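Local coordinates for protein aminotransferase, class I and II (Erwinia tasmaniensis, PDB 5Z0Q) that belongs to the class I and II aminotransferases, a family of pyridoxal-5'-phosphate-dependent enzymes, and carries pyridoxal-5'-phosphate in its pocket, at residues F45-A48 with D49-D53. Sequence-based numbering, arbitrary orientation.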
ATOM      1  N   PHE A  45      -6.806  22.239  -0.737  1.00 26.30           N
ATOM      2  CA  PHE A  45      -7.777  22.422  -1.805  1.00 26.26           C
ATOM      3  C   PHE A  45      -8.623  21.169  -1.992  1.00 27.13           C
ATOM      4  O   PHE A  45      -8.107  20.048  -1.995  1.00 30.40           O
ATOM      5  CB  PHE A  45      -7.072  22.771  -3.118  1.00 27.88           C
ATOM      6  CG  PHE A  45      -6.202  23.993  -3.033  1.00 31.15           C
ATOM      7  CD1 PHE A  45      -6.560  25.062  -2.228  1.00 32.93           C
ATOM      8  CD2 PHE A  45      -5.023  24.070  -3.754  1.00 29.72           C
ATOM      9  CE1 PHE A  45      -5.759  26.186  -2.147  1.00 32.72           C
ATOM     10  CE2 PHE A  45      -4.218  25.191  -3.678  1.00 28.56           C
ATOM     11  CZ  PHE A  45      -4.586  26.250  -2.874  1.00 24.99           C
ATOM     12  N   ARG A  46      -9.928  21.374  -2.143  1.00 25.16           N
ATOM     13  CA  ARG A  46     -10.831  20.283  -2.481  1.00 28.18           C
ATOM     14  C   ARG A  46     -10.473  19.712  -3.848  1.00 26.47           C
ATOM     15  O   ARG A  46     -10.106  20.447  -4.769  1.00 25.35           O
ATOM     16  CB  ARG A  46     -12.275  20.790  -2.462  1.00 30.56           C
ATOM     17  CG  ARG A  46     -13.314  19.854  -3.056  1.00 33.29           C
ATOM     18  CD  ARG A  46     -14.674  20.537  -3.080  1.00 34.98           C
ATOM     19  NE  ARG A  46     -15.640  19.849  -3.932  1.00 38.39           N
ATOM     20  CZ  ARG A  46     -16.547  18.984  -3.489  1.00 38.16           C
ATOM     21  NH1 ARG A  46     -16.615  18.692  -2.198  1.00 35.35           N
ATOM     22  NH2 ARG A  46     -17.386  18.409  -4.342  1.00 46.87           N
ATOM     23  N   ALA A  47     -10.564  18.389  -3.972  1.00 27.33           N
ATOM     24  CA  ALA A  47     -10.204  17.730  -5.219  1.00 23.40           C
ATOM     25  C   ALA A  47     -11.141  18.158  -6.345  1.00 24.80           C
ATOM     26  O   ALA A  47     -12.255  18.639  -6.118  1.00 32.59           O
ATOM     27  CB  ALA A  47     -10.238  16.211  -5.053  1.00 18.79           C
ATOM     28  N   ALA A  48     -10.669  17.980  -7.577  1.00 24.44           N
ATOM     29  CA  ALA A  48     -11.450  18.360  -8.746  1.00 23.09           C
ATOM     30  C   ALA A  48     -12.757  17.577  -8.797  1.00 26.39           C
ATOM     31  O   ALA A  48     -12.863  16.463  -8.274  1.00 28.61           O
ATOM     32  CB  ALA A  48     -10.646  18.121 -10.025  1.00 23.04           C
ATOM     33  N   ASP A  49     -13.765  18.179  -9.436  1.00 26.48           N
ATOM     34  CA  ASP A  49     -15.073  17.535  -9.528  1.00 30.22           C
ATOM     35  C   ASP A  49     -14.995  16.203 -10.260  1.00 32.59           C
ATOM     36  O   ASP A  49     -15.714  15.261  -9.909  1.00 30.69           O
ATOM     37  CB  ASP A  49     -16.072  18.463 -10.217  1.00 25.09           C
ATOM     38  CG  ASP A  49     -16.501  19.621  -9.334  1.00 40.35           C
ATOM     39  OD1 ASP A  49     -16.534  19.450  -8.095  1.00 40.87           O
ATOM     40  OD2 ASP A  49     -16.811  20.700  -9.881  1.00 44.09           O
ATOM     41  N   CYS A  50     -14.127  16.101 -11.269  1.00 28.26           N
ATOM     42  CA  CYS A  50     -13.994  14.846 -11.999  1.00 25.57           C
ATOM     43  C   CYS A  50     -13.444  13.735 -11.115  1.00 29.12           C
ATOM     44  O   CYS A  50     -13.819  12.569 -11.286  1.00 25.69           O
ATOM     45  CB  CYS A  50     -13.097  15.041 -13.220  1.00 31.26           C
ATOM     46  SG  CYS A  50     -11.455  15.679 -12.834  1.00 41.11           S
ATOM     47  N   ILE A  51     -12.561  14.069 -10.173  1.00 29.71           N
ATOM     48  CA  ILE A  51     -12.034  13.061  -9.258  1.00 28.34           C
ATOM     49  C   ILE A  51     -13.123  12.592  -8.301  1.00 28.77           C
ATOM     50  O   ILE A  51     -13.293  11.389  -8.068  1.00 28.27           O
ATOM     51  CB  ILE A  51     -10.816  13.612  -8.495  1.00 25.03           C
ATOM     52  CG1 ILE A  51      -9.669  13.916  -9.461  1.00 25.68           C
ATOM     53  CG2 ILE A  51     -10.372  12.631  -7.422  1.00 20.12           C
ATOM     54  CD1 ILE A  51      -8.470  14.556  -8.795  1.00 19.74           C
ATOM     55  N   ILE A  52     -13.881  13.534  -7.739  1.00 24.38           N
ATOM     56  CA  ILE A  52     -14.915  13.180  -6.772  1.00 26.25           C
ATOM     57  C   ILE A  52     -16.050  12.422  -7.452  1.00 26.78           C
ATOM     58  O   ILE A  52     -16.545  11.418  -6.924  1.00 26.91           O
ATOM     59  CB  ILE A  52     -15.418  14.441  -6.047  1.00 26.17           C
ATOM     60  CG1 ILE A  52     -14.288  15.053  -5.218  1.00 26.18           C
ATOM     61  CG2 ILE A  52     -16.616  14.117  -5.168  1.00 20.97           C
ATOM     62  CD1 ILE A  52     -14.692  16.281  -4.447  1.00 28.30           C
ATOM     63  N   ASP A  53     -16.476  12.879  -8.632  1.00 35.65           N
ATOM     64  CA  ASP A  53     -17.540  12.185  -9.351  1.00 30.93           C
ATOM     65  C   ASP A  53     -17.114  10.786  -9.775  1.00 30.50           C
ATOM     66  O   ASP A  53     -17.939   9.864  -9.786  1.00 38.73           O
ATOM     67  CB  ASP A  53     -17.976  13.000 -10.569  1.00 33.93           C
ATOM     68  CG  ASP A  53     -18.606  14.329 -10.186  1.00 46.18           C
ATOM     69  OD1 ASP A  53     -18.653  14.642  -8.976  1.00 43.07           O
ATOM     70  OD2 ASP A  53     -19.055  15.059 -11.095  1.00 46.49           O
TER
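With CG swung opposite its main-chain nitrogen (chi1 168°) and the chain running extended to NE, R46 reaches forward to the first turn of helix 49-59, where I52, its CG1 turned opposite its own carbonyl carbon (chi1 -65°), sends a straight chain back to meet it. The two side chains meet at about a right angle: I52 CD1 sits over the centre of one guanidinium face, 3.4 Å from R46 CZ. D49 OD1 lies at the edge of the guanidinium, in its plane, though the carboxylate is turned 68° from it; R46 NH2 and D49 OD1 are 4.0 Å apart, a long salt bridge.

A48 occupies the N-cap position of the helix. Its carbonyl oxygen starts the helix, taking a nearly straight bond from I52 N to A48 O (3.1 Å) and a weak, bent one from I51 N. A47 CB rests 4.2 Å from I52 CG1, while A48 CB lies against C50 SG.

I51 faces helix 276-288, whereas R46 and I52 pack on G62 of the second subunit, placing this helix start at the dimer interface. The guanidinium is thus probably positioned by I52 on one face, by D49, which probably offsets its charge only in part, and by a weak bond from NH1 to Q60 O of the second subunit.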